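Local coordinates for protein glutamate--cysteine ligase GshA (Methylobacillus flagellatus KT, PDB 3K1T) that probably acts as a ligase that joins glutamate to cysteine, the reaction that begins glutathione synthesis, at residues Pro141-Thr146 with Ser151-Pro156; Thr109-Asn114 with Leu175-Leu180; Pro43-Val48 with Gly67-Leu72; Ile121-Gln124 with Glu128-Ile131. All blocks are in the same frame, centred on the assembly; numbering follows the deposited sequence.

Interaction 1. Residues Pro141-Thr146 with Ser151-Pro156; sequences PTFLET and SILLEP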
loop_
_atom_site.group_PDB
_atom_site.type_symbol
_atom_site.label_atom_id
_atom_site.label_comp_id
_atom_site.label_asym_id
_atom_site.label_seq_id
_atom_site.Cartn_x
_atom_site.Cartn_y
_atom_site.Cartn_z
ATOM N N PRO A 141 12.507 27.370 -19.330
ATOM C CA PRO A 141 11.637 27.090 -18.176
ATOM C C PRO A 141 10.378 27.938 -18.220
ATOM O O PRO A 141 10.460 29.170 -18.406
ATOM C CB PRO A 141 12.512 27.443 -16.985
ATOM C CG PRO A 141 13.940 27.318 -17.501
ATOM C CD PRO A 141 13.847 27.824 -18.902
ATOM N N THR A 142 9.226 27.291 -18.092
ATOM C CA THR A 142 7.945 27.925 -18.325
ATOM C C THR A 142 6.989 27.528 -17.199
ATOM O O THR A 142 6.758 26.332 -16.954
ATOM C CB THR A 142 7.372 27.471 -19.661
ATOM O OG1 THR A 142 8.299 27.806 -20.698
ATOM C CG2 THR A 142 5.997 28.123 -19.958
ATOM N N PHE A 143 6.472 28.527 -16.499
ATOM C CA PHE A 143 5.528 28.293 -15.386
ATOM C C PHE A 143 4.130 28.395 -15.940
ATOM O O PHE A 143 3.795 29.409 -16.594
ATOM C CB PHE A 143 5.705 29.344 -14.292
ATOM C CG PHE A 143 7.003 29.221 -13.534
ATOM C CD1 PHE A 143 8.146 29.801 -14.012
ATOM C CD2 PHE A 143 7.065 28.496 -12.343
ATOM C CE1 PHE A 143 9.343 29.679 -13.330
ATOM C CE2 PHE A 143 8.257 28.388 -11.643
ATOM C CZ PHE A 143 9.395 28.975 -12.143
ATOM N N LEU A 144 3.329 27.355 -15.724
ATOM C CA LEU A 144 1.940 27.314 -16.189
ATOM C C LEU A 144 0.968 27.207 -15.004
ATOM O O LEU A 144 1.091 26.335 -14.163
ATOM C CB LEU A 144 1.712 26.157 -17.145
ATOM C CG LEU A 144 2.543 26.126 -18.445
ATOM C CD1 LEU A 144 2.255 24.855 -19.195
ATOM C CD2 LEU A 144 2.286 27.368 -19.321
ATOM N N GLU A 145 -0.010 28.099 -14.971
ATOM C CA GLU A 145 -0.962 28.177 -13.869
ATOM C C GLU A 145 -1.992 27.071 -13.958
ATOM O O GLU A 145 -2.516 26.817 -15.036
ATOM C CB GLU A 145 -1.706 29.501 -13.975
ATOM C CG GLU A 145 -0.813 30.692 -13.840
ATOM C CD GLU A 145 -0.740 31.144 -12.414
ATOM O OE1 GLU A 145 -0.496 30.274 -11.542
ATOM O OE2 GLU A 145 -0.950 32.364 -12.172
ATOM N N THR A 146 -2.297 26.426 -12.841
ATOM C CA THR A 146 -3.394 25.459 -12.825
ATOM C C THR A 146 -4.750 26.128 -12.445
ATOM O O THR A 146 -5.773 25.455 -12.366
ATOM C CB THR A 146 -3.089 24.307 -11.882
ATOM O OG1 THR A 146 -2.556 24.836 -10.682
ATOM C CG2 THR A 146 -2.027 23.396 -12.446
ATOM N N SER A 151 0.992 26.325 -9.681
ATOM C CA SER A 151 1.512 26.247 -11.026
ATOM C C SER A 151 2.483 25.080 -11.141
ATOM O O SER A 151 2.941 24.542 -10.139
ATOM C CB SER A 151 2.169 27.580 -11.402
ATOM O OG SER A 151 3.365 27.730 -10.694
ATOM N N ILE A 152 2.731 24.647 -12.361
ATOM C CA ILE A 152 3.745 23.659 -12.585
ATOM C C ILE A 152 4.841 24.320 -13.448
ATOM O O ILE A 152 4.589 25.290 -14.187
ATOM C CB ILE A 152 3.199 22.359 -13.210
ATOM C CG1 ILE A 152 2.809 22.548 -14.662
ATOM C CG2 ILE A 152 1.982 21.783 -12.407
ATOM C CD1 ILE A 152 2.472 21.231 -15.343
ATOM N N LEU A 153 6.049 23.814 -13.310
ATOM C CA LEU A 153 7.212 24.326 -14.036
ATOM C C LEU A 153 7.578 23.288 -15.096
ATOM O O LEU A 153 7.918 22.151 -14.734
ATOM C CB LEU A 153 8.379 24.501 -13.072
ATOM C CG LEU A 153 9.739 24.808 -13.725
ATOM C CD1 LEU A 153 9.661 26.079 -14.571
ATOM C CD2 LEU A 153 10.815 24.905 -12.670
ATOM N N LEU A 154 7.513 23.679 -16.364
ATOM C CA LEU A 154 7.933 22.842 -17.495
ATOM C C LEU A 154 9.270 23.318 -17.964
ATOM O O LEU A 154 9.474 24.539 -18.147
ATOM C CB LEU A 154 6.980 22.939 -18.684
ATOM C CG LEU A 154 5.535 22.477 -18.646
ATOM C CD1 LEU A 154 4.959 22.509 -20.068
ATOM C CD2 LEU A 154 5.379 21.115 -18.053
ATOM N N GLU A 155 10.193 22.379 -18.149
ATOM C CA GLU A 155 11.538 22.683 -18.603
ATOM C C GLU A 155 11.817 21.879 -19.886
ATOM O O GLU A 155 11.483 20.680 -19.950
ATOM C CB GLU A 155 12.538 22.331 -17.522
ATOM C CG GLU A 155 12.318 23.031 -16.166
ATOM C CD GLU A 155 13.169 22.429 -15.043
ATOM O OE1 GLU A 155 14.420 22.519 -15.173
ATOM O OE2 GLU A 155 12.589 21.887 -14.046
ATOM N N PRO A 156 12.429 22.513 -20.899
ATOM C CA PRO A 156 12.728 21.737 -22.106
ATOM C C PRO A 156 13.771 20.620 -21.873
ATOM O O PRO A 156 14.799 20.875 -21.305
ATOM C CB PRO A 156 13.281 22.806 -23.073
ATOM C CG PRO A 156 13.860 23.829 -22.212
ATOM C CD PRO A 156 12.923 23.891 -21.004
#
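Leu144 and Leu154 meet on the buried face of a beta hairpin, strand 142-145 turning back antiparallel on strand 151-160, and this face differs sharply from the other. The strand segments run at 153° to each other and are joined by two hydrogen-bonded pairs. In the first, Thr142 N gives to Leu154 O at 2.8 Å and Leu154 N returns a bond to Thr142 O at 2.8 Å. In the second, Leu144 N reaches Ile152 O at 2.9 Å, and Ile152 N reaches Leu144 O at 3.0 Å. On the tight side the branch ends do the touching: Leu144 CD1 lies 3.7 Å from Leu154 CD1, the two side chains crossing obliquely. Leu112 of helix 109-124 packs on Leu144 and Ile152, and Ile131 of the adjoining strand packs on Ile152 and Leu154, so Ile152 and Leu154 are buried, and Leu144 is partly covered, against the helix and the neighbouring strand.

Phe143, Glu145, Ser151 and Leu153 occupy the other, much more accessible face. With CG of Leu153 placed anti to the backbone N (chi1 170°), its branch swings back over Phe143, and CD1 sits 3.8 Å from the ring centroid, only 11° off the ring normal. This is a CH-pi contact over the middle of the face. The same methyl also meets Pro141 CB at 4.0 Å, giving the open side a small apolar patch. A second approach to Phe143 comes at the edge, where Ser151 OG stands near the ring plane, 4.1 Å from CD2.

Interaction 2. Residues Thr109-Asn114 with Leu175-Leu180; sequences TFYLRN and LLNNDL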
loop_
_atom_site.group_PDB
_atom_site.type_symbol
_atom_site.label_atom_id
_atom_site.label_comp_id
_atom_site.label_asym_id
_atom_site.label_seq_id
_atom_site.Cartn_x
_atom_site.Cartn_y
_atom_site.Cartn_z
ATOM N N THR A 109 -6.224 22.899 -18.645
ATOM C CA THR A 109 -6.074 23.145 -17.201
ATOM C C THR A 109 -6.195 21.848 -16.402
ATOM O O THR A 109 -5.444 21.650 -15.439
ATOM C CB THR A 109 -7.110 24.189 -16.680
ATOM O OG1 THR A 109 -6.768 25.465 -17.221
ATOM C CG2 THR A 109 -7.102 24.303 -15.140
ATOM N N PHE A 110 -7.120 20.973 -16.819
ATOM C CA PHE A 110 -7.298 19.697 -16.153
ATOM C C PHE A 110 -6.087 18.785 -16.315
ATOM O O PHE A 110 -5.720 18.101 -15.358
ATOM C CB PHE A 110 -8.563 18.989 -16.608
ATOM C CG PHE A 110 -9.817 19.777 -16.356
ATOM C CD1 PHE A 110 -10.040 20.380 -15.137
ATOM C CD2 PHE A 110 -10.747 19.933 -17.355
ATOM C CE1 PHE A 110 -11.185 21.113 -14.902
ATOM C CE2 PHE A 110 -11.915 20.681 -17.130
ATOM C CZ PHE A 110 -12.125 21.266 -15.903
ATOM N N TYR A 111 -5.498 18.758 -17.519
ATOM C CA TYR A 111 -4.280 17.994 -17.750
ATOM C C TYR A 111 -3.123 18.537 -16.862
ATOM O O TYR A 111 -2.399 17.766 -16.248
ATOM C CB TYR A 111 -3.863 17.918 -19.241
ATOM C CG TYR A 111 -2.631 17.054 -19.324
ATOM C CD1 TYR A 111 -2.708 15.687 -19.033
ATOM C CD2 TYR A 111 -1.370 17.604 -19.548
ATOM C CE1 TYR A 111 -1.586 14.890 -19.008
ATOM C CE2 TYR A 111 -0.221 16.790 -19.567
ATOM C CZ TYR A 111 -0.340 15.435 -19.270
ATOM O OH TYR A 111 0.754 14.605 -19.186
ATOM N N LEU A 112 -2.982 19.853 -16.766
ATOM C CA LEU A 112 -1.968 20.440 -15.876
ATOM C C LEU A 112 -2.236 20.097 -14.402
ATOM O O LEU A 112 -1.304 19.841 -13.645
ATOM C CB LEU A 112 -1.869 21.934 -16.065
ATOM C CG LEU A 112 -1.478 22.387 -17.488
ATOM C CD1 LEU A 112 -1.520 23.948 -17.576
ATOM C CD2 LEU A 112 -0.118 21.810 -17.912
ATOM N N ARG A 113 -3.491 20.075 -13.991
ATOM C CA ARG A 113 -3.819 19.603 -12.643
ATOM C C ARG A 113 -3.452 18.145 -12.413
ATOM O O ARG A 113 -2.985 17.789 -11.314
ATOM C CB ARG A 113 -5.309 19.819 -12.326
ATOM C CG ARG A 113 -5.667 21.291 -12.278
ATOM C CD ARG A 113 -7.147 21.506 -12.145
ATOM N NE ARG A 113 -7.393 22.944 -12.124
ATOM C CZ ARG A 113 -8.588 23.522 -12.126
ATOM N NH1 ARG A 113 -9.699 22.784 -12.140
ATOM N NH2 ARG A 113 -8.660 24.857 -12.098
ATOM N N ASN A 114 -3.652 17.311 -13.434
ATOM C CA ASN A 114 -3.158 15.933 -13.380
ATOM C C ASN A 114 -1.648 15.879 -13.158
ATOM O O ASN A 114 -1.153 15.120 -12.326
ATOM C CB ASN A 114 -3.509 15.197 -14.660
ATOM C CG ASN A 114 -2.705 13.961 -14.868
ATOM O OD1 ASN A 114 -2.925 12.929 -14.184
ATOM N ND2 ASN A 114 -1.739 14.037 -15.833
ATOM N N LEU A 175 9.844 8.745 -16.600
ATOM C CA LEU A 175 8.458 8.310 -16.578
ATOM C C LEU A 175 7.669 9.034 -17.634
ATOM O O LEU A 175 7.609 10.262 -17.650
ATOM C CB LEU A 175 7.822 8.541 -15.194
ATOM C CG LEU A 175 6.358 8.127 -15.033
ATOM C CD1 LEU A 175 6.191 6.600 -15.222
ATOM C CD2 LEU A 175 5.769 8.550 -13.635
ATOM N N LEU A 176 7.116 8.271 -18.568
ATOM C CA LEU A 176 6.230 8.825 -19.572
ATOM C C LEU A 176 4.806 9.015 -19.066
ATOM O O LEU A 176 4.149 8.054 -18.650
ATOM C CB LEU A 176 6.191 7.913 -20.800
ATOM C CG LEU A 176 7.515 7.658 -21.490
ATOM C CD1 LEU A 176 7.346 6.500 -22.505
ATOM C CD2 LEU A 176 8.016 8.974 -22.144
ATOM N N ASN A 177 4.308 10.250 -19.133
ATOM C CA ASN A 177 2.875 10.528 -19.013
ATOM C C ASN A 177 2.343 11.043 -20.365
ATOM O O ASN A 177 1.374 11.788 -20.428
ATOM C CB ASN A 177 2.596 11.511 -17.879
ATOM C CG ASN A 177 1.153 11.508 -17.441
ATOM O OD1 ASN A 177 0.451 12.527 -17.558
ATOM N ND2 ASN A 177 0.688 10.352 -16.944
ATOM N N ASN A 178 3.012 10.608 -21.434
ATOM C CA ASN A 178 2.756 10.994 -22.834
ATOM C C ASN A 178 2.739 9.643 -23.580
ATOM O O ASN A 178 3.716 8.885 -23.498
ATOM C CB ASN A 178 3.921 11.860 -23.301
ATOM C CG ASN A 178 3.804 12.318 -24.743
ATOM O OD1 ASN A 178 3.364 11.560 -25.631
ATOM N ND2 ASN A 178 4.190 13.574 -24.987
ATOM N N ASP A 179 1.638 9.305 -24.234
ATOM C CA ASP A 179 1.505 7.974 -24.788
ATOM C C ASP A 179 2.297 7.754 -26.094
ATOM O O ASP A 179 2.369 6.626 -26.586
ATOM C CB ASP A 179 0.019 7.566 -24.951
ATOM C CG ASP A 179 -0.694 8.301 -26.045
ATOM O OD1 ASP A 179 -0.069 8.975 -26.891
ATOM O OD2 ASP A 179 -1.926 8.203 -26.033
ATOM N N LEU A 180 2.912 8.802 -26.637
ATOM C CA LEU A 180 3.783 8.671 -27.822
ATOM C C LEU A 180 3.060 7.940 -29.004
ATOM O O LEU A 180 3.699 7.293 -29.852
ATOM C CB LEU A 180 5.110 7.995 -27.456
ATOM C CG LEU A 180 5.985 8.661 -26.351
ATOM C CD1 LEU A 180 7.288 7.954 -26.110
ATOM C CD2 LEU A 180 6.237 10.148 -26.653
#
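Tyr111 and Asn114, one helical turn apart, point their side chains at a single atom, OD1 of Asn177, which approaches from the opposite direction. The phenol ring and the Asn177 amide are almost coplanar, 11° apart, and OD1 meets the ring at its edge, near the ring plane. Tyr111 OH donates to Asn177 OD1 at 2.7 Å. CG of Tyr111 is anti to the backbone N (chi1 -178°), which carries the hydroxyl out from the helix as far as Asn177. The second donor, Asn114 ND2, lies 3.2 Å from Asn177 OD1, in a longer bond, bent to 140° at the hydrogen.

The buried cluster has further polar partners: Tyr111 OH also accepts from Glu103 N, Asn114 OD1 takes the N-H of Phe69, and Asn177 ND2 reaches Pro66 O and Tyr45 OH. A leucine in place of Asn177 would probably leave the Tyr111 hydroxyl and the Asn114 amide without their common acceptor, stranding buried donors. Just beyond, Asn178 OD1 accepts from Leu180 N at 3.0 Å, an Asx turn in the loop that follows.

The bonds thus tie the first turns of helix 109-124 to the region where strand 173-177 gives way to a loop; that strand runs parallel between strands 97-102 and 194-196 in the mixed sheet.

Interaction 3. Residues Pro43-Val48 with Gly67-Leu72; sequences PFYASV and GGFNNL. With SO4 (sulfate ion), chain B.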
loop_
_atom_site.group_PDB
_atom_site.type_symbol
_atom_site.label_atom_id
_atom_site.label_comp_id
_atom_site.label_asym_id
_atom_site.label_seq_id
_atom_site.Cartn_x
_atom_site.Cartn_y
_atom_site.Cartn_z
ATOM N N PRO A 43 2.817 -2.983 -14.820
ATOM C CA PRO A 43 3.321 -1.663 -15.180
ATOM C C PRO A 43 3.445 -0.772 -13.938
ATOM O O PRO A 43 2.832 -1.053 -12.897
ATOM C CB PRO A 43 2.205 -1.068 -16.087
ATOM C CG PRO A 43 1.321 -2.177 -16.400
ATOM C CD PRO A 43 1.459 -3.203 -15.348
ATOM N N PHE A 44 4.173 0.334 -14.085
ATOM C CA PHE A 44 4.325 1.329 -13.018
ATOM C C PHE A 44 2.946 1.873 -12.600
ATOM O O PHE A 44 2.642 2.003 -11.407
ATOM C CB PHE A 44 5.260 2.484 -13.502
ATOM C CG PHE A 44 5.614 3.460 -12.426
ATOM C CD1 PHE A 44 6.737 3.255 -11.635
ATOM C CD2 PHE A 44 4.831 4.585 -12.196
ATOM C CE1 PHE A 44 7.058 4.109 -10.607
ATOM C CE2 PHE A 44 5.155 5.468 -11.172
ATOM C CZ PHE A 44 6.273 5.225 -10.372
ATOM N N TYR A 45 2.133 2.232 -13.612
ATOM C CA TYR A 45 0.792 2.734 -13.419
ATOM C C TYR A 45 -0.106 2.436 -14.619
ATOM O O TYR A 45 0.384 2.095 -15.702
ATOM C CB TYR A 45 0.762 4.222 -13.011
ATOM C CG TYR A 45 1.323 5.271 -13.955
ATOM C CD1 TYR A 45 1.780 4.980 -15.253
ATOM C CD2 TYR A 45 1.429 6.591 -13.515
ATOM C CE1 TYR A 45 2.327 5.993 -16.084
ATOM C CE2 TYR A 45 1.937 7.598 -14.327
ATOM C CZ TYR A 45 2.380 7.311 -15.617
ATOM O OH TYR A 45 2.866 8.353 -16.396
ATOM N N ALA A 46 -1.419 2.540 -14.412
ATOM C CA ALA A 46 -2.388 2.247 -15.457
ATOM C C ALA A 46 -3.782 2.654 -15.029
ATOM O O ALA A 46 -4.094 2.722 -13.825
ATOM C CB ALA A 46 -2.366 0.734 -15.791
ATOM N N SER A 47 -4.641 2.874 -16.013
ATOM C CA SER A 47 -6.069 3.025 -15.750
ATOM C C SER A 47 -6.866 2.171 -16.718
ATOM O O SER A 47 -6.450 1.966 -17.885
ATOM C CB SER A 47 -6.526 4.481 -15.824
ATOM O OG SER A 47 -6.416 5.011 -17.116
ATOM N N VAL A 48 -7.992 1.631 -16.234
ATOM C CA VAL A 48 -8.843 0.812 -17.071
ATOM C C VAL A 48 -10.280 1.315 -16.972
ATOM O O VAL A 48 -10.804 1.462 -15.856
ATOM C CB VAL A 48 -8.771 -0.698 -16.669
ATOM C CG1 VAL A 48 -9.805 -1.530 -17.451
ATOM C CG2 VAL A 48 -7.357 -1.249 -16.891
ATOM N N GLY A 67 -4.032 9.994 -17.163
ATOM C CA GLY A 67 -3.973 11.442 -17.102
ATOM C C GLY A 67 -5.014 12.132 -16.249
ATOM O O GLY A 67 -5.293 13.303 -16.453
ATOM N N GLY A 68 -5.599 11.397 -15.295
ATOM C CA GLY A 68 -6.639 11.926 -14.443
ATOM C C GLY A 68 -6.325 11.752 -12.950
ATOM O O GLY A 68 -7.227 11.572 -12.131
ATOM N N PHE A 69 -5.052 11.850 -12.581
ATOM C CA PHE A 69 -4.651 11.747 -11.154
ATOM C C PHE A 69 -5.273 12.796 -10.247
ATOM O O PHE A 69 -5.420 12.575 -9.045
ATOM C CB PHE A 69 -3.110 11.727 -11.010
ATOM C CG PHE A 69 -2.516 10.395 -11.352
ATOM C CD1 PHE A 69 -2.455 9.393 -10.401
ATOM C CD2 PHE A 69 -2.038 10.142 -12.622
ATOM C CE1 PHE A 69 -1.934 8.131 -10.736
ATOM C CE2 PHE A 69 -1.518 8.904 -12.970
ATOM C CZ PHE A 69 -1.481 7.876 -12.027
ATOM N N ASN A 70 -5.640 13.933 -10.805
ATOM C CA ASN A 70 -6.278 14.979 -10.036
ATOM C C ASN A 70 -7.738 14.651 -9.657
ATOM O O ASN A 70 -8.328 15.353 -8.860
ATOM C CB ASN A 70 -6.257 16.275 -10.828
ATOM C CG ASN A 70 -6.944 16.167 -12.195
ATOM O OD1 ASN A 70 -6.547 15.371 -13.032
ATOM N ND2 ASN A 70 -7.963 17.026 -12.431
ATOM N N ASN A 71 -8.289 13.592 -10.252
ATOM C CA ASN A 71 -9.680 13.180 -10.009
ATOM C C ASN A 71 -9.818 12.145 -8.920
ATOM O O ASN A 71 -10.936 11.738 -8.590
ATOM C CB ASN A 71 -10.305 12.593 -11.288
ATOM C CG ASN A 71 -10.313 13.568 -12.464
ATOM O OD1 ASN A 71 -10.435 14.768 -12.282
ATOM N ND2 ASN A 71 -10.258 13.020 -13.688
ATOM N N LEU A 72 -8.683 11.668 -8.403
ATOM C CA LEU A 72 -8.670 10.668 -7.357
ATOM C C LEU A 72 -9.111 11.260 -6.041
ATOM O O LEU A 72 -8.931 12.449 -5.767
ATOM C CB LEU A 72 -7.278 10.010 -7.208
ATOM C CG LEU A 72 -6.793 9.245 -8.446
ATOM C CD1 LEU A 72 -5.395 8.682 -8.220
ATOM C CD2 LEU A 72 -7.766 8.097 -8.916
HETATM S S SO4 B . -7.329 8.319 -18.146
HETATM O O1 SO4 B . -8.558 8.990 -17.792
HETATM O O2 SO4 B . -7.017 7.714 -16.889
HETATM O O3 SO4 B . -7.530 7.302 -19.153
HETATM O O4 SO4 B . -6.296 9.291 -18.566
#
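The Tyr45 ring lays its CD2-CE2 side against the CE2-CZ side of Phe69, overlapping it only slightly. The closest approach is Tyr45 CD2 to Phe69 CZ at 3.5 Å. Although the planes are inclined by just 28°, the centroids stand 5.7 Å apart, so the rings are slid past each other and barely overlap. CG of Tyr45 sits between the backbone N and the carbonyl carbon (chi1 62°), which turns the ring off the strand toward the 67-72 loop. Phe69 is further fixed by an edge-to-face contact with Tyr347.

The phenol is held at its far end too, since OH is bonded to Leu176 O and to Asn177 ND2. A phenylalanine here would keep the ring contact but is likely to leave that buried carbonyl and amide N-H without their hydroxyl partner.

Two residues farther along the strand, a sulfate spans the same two segments. Ser47 OG donates to its O2 at 2.8 Å, and Gly67 N gives a fairly straight bond (156°) to its O4, also at 2.8 Å. Asn63 ND2 and Arg359 NH2 also donate to it. The ion probably came from the crystallisation liquor, yet a serine hydroxyl, a backbone N-H, an amide and a guanidinium converging beside the antiparallel sheet are consistent with a pocket able to take an anionic group.

Interaction 4. Residues Ile121-Gln124 with Glu128-Ile131; sequences ILRQ and EVRI. With SO4 (sulfate ion), chain D.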
loop_
_atom_site.group_PDB
_atom_site.type_symbol
_atom_site.label_atom_id
_atom_site.label_comp_id
_atom_site.label_asym_id
_atom_site.label_seq_id
_atom_site.Cartn_x
_atom_site.Cartn_y
_atom_site.Cartn_z
ATOM N N ILE A 121 2.288 12.873 -5.801
ATOM C CA ILE A 121 2.390 11.448 -5.384
ATOM C C ILE A 121 3.814 10.935 -5.451
ATOM O O ILE A 121 4.309 10.285 -4.527
ATOM C CB ILE A 121 1.451 10.539 -6.216
ATOM C CG1 ILE A 121 -0.017 10.851 -5.926
ATOM C CG2 ILE A 121 1.758 9.009 -5.986
ATOM C CD1 ILE A 121 -0.952 10.413 -7.110
ATOM N N LEU A 122 4.502 11.223 -6.558
ATOM C CA LEU A 122 5.847 10.717 -6.787
ATOM C C LEU A 122 6.860 11.336 -5.797
ATOM O O LEU A 122 7.765 10.645 -5.351
ATOM C CB LEU A 122 6.277 10.986 -8.236
ATOM C CG LEU A 122 5.446 10.285 -9.330
ATOM C CD1 LEU A 122 5.752 10.889 -10.712
ATOM C CD2 LEU A 122 5.668 8.795 -9.339
ATOM N N ARG A 123 6.689 12.613 -5.451
ATOM C CA ARG A 123 7.523 13.269 -4.444
ATOM C C ARG A 123 7.280 12.671 -3.051
ATOM O O ARG A 123 8.235 12.475 -2.266
ATOM C CB ARG A 123 7.276 14.786 -4.407
ATOM C CG ARG A 123 7.902 15.479 -5.657
ATOM C CD ARG A 123 7.690 16.982 -5.659
ATOM N NE ARG A 123 8.341 17.535 -6.851
ATOM C CZ ARG A 123 7.953 18.612 -7.524
ATOM N NH1 ARG A 123 6.892 19.308 -7.142
ATOM N NH2 ARG A 123 8.656 19.005 -8.599
ATOM N N GLN A 124 6.016 12.458 -2.724
ATOM C CA GLN A 124 5.661 11.789 -1.446
ATOM C C GLN A 124 6.203 10.353 -1.365
ATOM O O GLN A 124 6.483 9.862 -0.277
ATOM C CB GLN A 124 4.164 11.805 -1.186
ATOM C CG GLN A 124 3.521 13.228 -1.068
ATOM C CD GLN A 124 3.674 13.857 0.278
ATOM O OE1 GLN A 124 4.748 14.322 0.641
ATOM N NE2 GLN A 124 2.608 13.850 1.039
ATOM N N GLU A 128 12.960 12.802 -6.117
ATOM C CA GLU A 128 13.123 14.171 -6.600
ATOM C C GLU A 128 12.613 14.148 -8.029
ATOM O O GLU A 128 13.119 13.374 -8.848
ATOM C CB GLU A 128 14.605 14.558 -6.487
ATOM C CG GLU A 128 14.935 15.966 -6.865
ATOM C CD GLU A 128 16.474 16.221 -6.909
ATOM O OE1 GLU A 128 17.230 15.495 -6.179
ATOM O OE2 GLU A 128 16.892 17.124 -7.693
ATOM N N VAL A 129 11.601 14.961 -8.341
ATOM C CA VAL A 129 10.891 14.854 -9.639
ATOM C C VAL A 129 10.947 16.216 -10.315
ATOM O O VAL A 129 10.743 17.227 -9.652
ATOM C CB VAL A 129 9.405 14.488 -9.447
ATOM C CG1 VAL A 129 8.658 14.394 -10.811
ATOM C CG2 VAL A 129 9.282 13.193 -8.641
ATOM N N ARG A 130 11.232 16.239 -11.618
ATOM C CA ARG A 130 11.156 17.448 -12.435
ATOM C C ARG A 130 10.407 17.088 -13.709
ATOM O O ARG A 130 10.412 15.922 -14.139
ATOM C CB ARG A 130 12.582 17.947 -12.763
ATOM C CG ARG A 130 13.392 18.400 -11.533
ATOM C CD ARG A 130 13.147 19.876 -11.214
ATOM N NE ARG A 130 13.942 20.719 -12.122
ATOM C CZ ARG A 130 15.261 20.884 -12.038
ATOM N NH1 ARG A 130 15.955 20.353 -11.033
ATOM N NH2 ARG A 130 15.899 21.626 -12.939
ATOM N N ILE A 131 9.792 18.098 -14.322
ATOM C CA ILE A 131 8.952 17.904 -15.479
ATOM C C ILE A 131 9.697 18.353 -16.735
ATOM O O ILE A 131 10.005 19.532 -16.903
ATOM C CB ILE A 131 7.644 18.667 -15.350
ATOM C CG1 ILE A 131 6.912 18.254 -14.073
ATOM C CG2 ILE A 131 6.750 18.400 -16.560
ATOM C CD1 ILE A 131 5.876 19.240 -13.625
HETATM S S SO4 D . 4.474 18.816 -4.343
HETATM O O1 SO4 D . 3.211 19.493 -4.210
HETATM O O2 SO4 D . 4.653 17.689 -3.399
HETATM O O3 SO4 D . 4.358 18.301 -5.707
HETATM O O4 SO4 D . 5.697 19.613 -4.359
HETATM O O HOH W 1 11.101 16.999 -6.360
#
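Arg123 divides its guanidinium between a backbone carbonyl and a sulfate, both met at the edge of the group and near its plane. NH2 donates to Val129 O at 2.9 Å, and the N-H points almost straight at the oxygen (167°). The acceptor is used less conventionally, because the donor stands 36° above the carbonyl plane and not on a lone pair. NH1 serves the sulfate, giving to O4 at 3.0 Å and to O3 at 3.1 Å in two bent bonds. His120 ND1 binds the same ion, which is probably from the crystallisation liquor.

An extended chain from CG to NE lets the arginine span from the helix to the strand. Val129 is also engaged through its backbone N, which gives to a water at 2.9 Å; Arg123 NE donates weakly to that water. The arginine and the water thus together reach the N and O of Val129.

Beneath this polar layer the packing is aliphatic. Val129 CG2 sits 3.8 Å from Leu122 CB and 4.0 Å from Arg123 CG, so one methyl fills the angle between two successive helical residues. Arg123 as a whole is exposed, while Leu122 and Val129 are buried.

The contact closes the short turn from helix 109-124 into strand 128-133, in the beta-alpha-beta unit begun by strand 97-102. Glu128 and Arg130 form backbone bonds with strand 97-102, while farther along Ile131 pairs with Glu155 of strand 151-160.

Interactions 1, 2 and 4 reach one mixed sheet; 2 and 4 use helix 109-124, on which interaction 1 packs, while interaction 3 reaches the separate antiparallel sheet. Interaction 1 lies toward the surface, its centre about 27 Å from the chain's centre, and rests on backbone pairing, whereas interactions 2 and 3 are deeply buried, their centres about 10 Å apart. These two interlock through side-chain hydrogen bonds that link helix, strand and loop. Interaction 4 combines a buried aliphatic base with an exposed arginine. It meets interaction 1 through the Arg130-Glu155 salt bridge, while Arg113 NH2 to Thr146 O joins interactions 1 and 2.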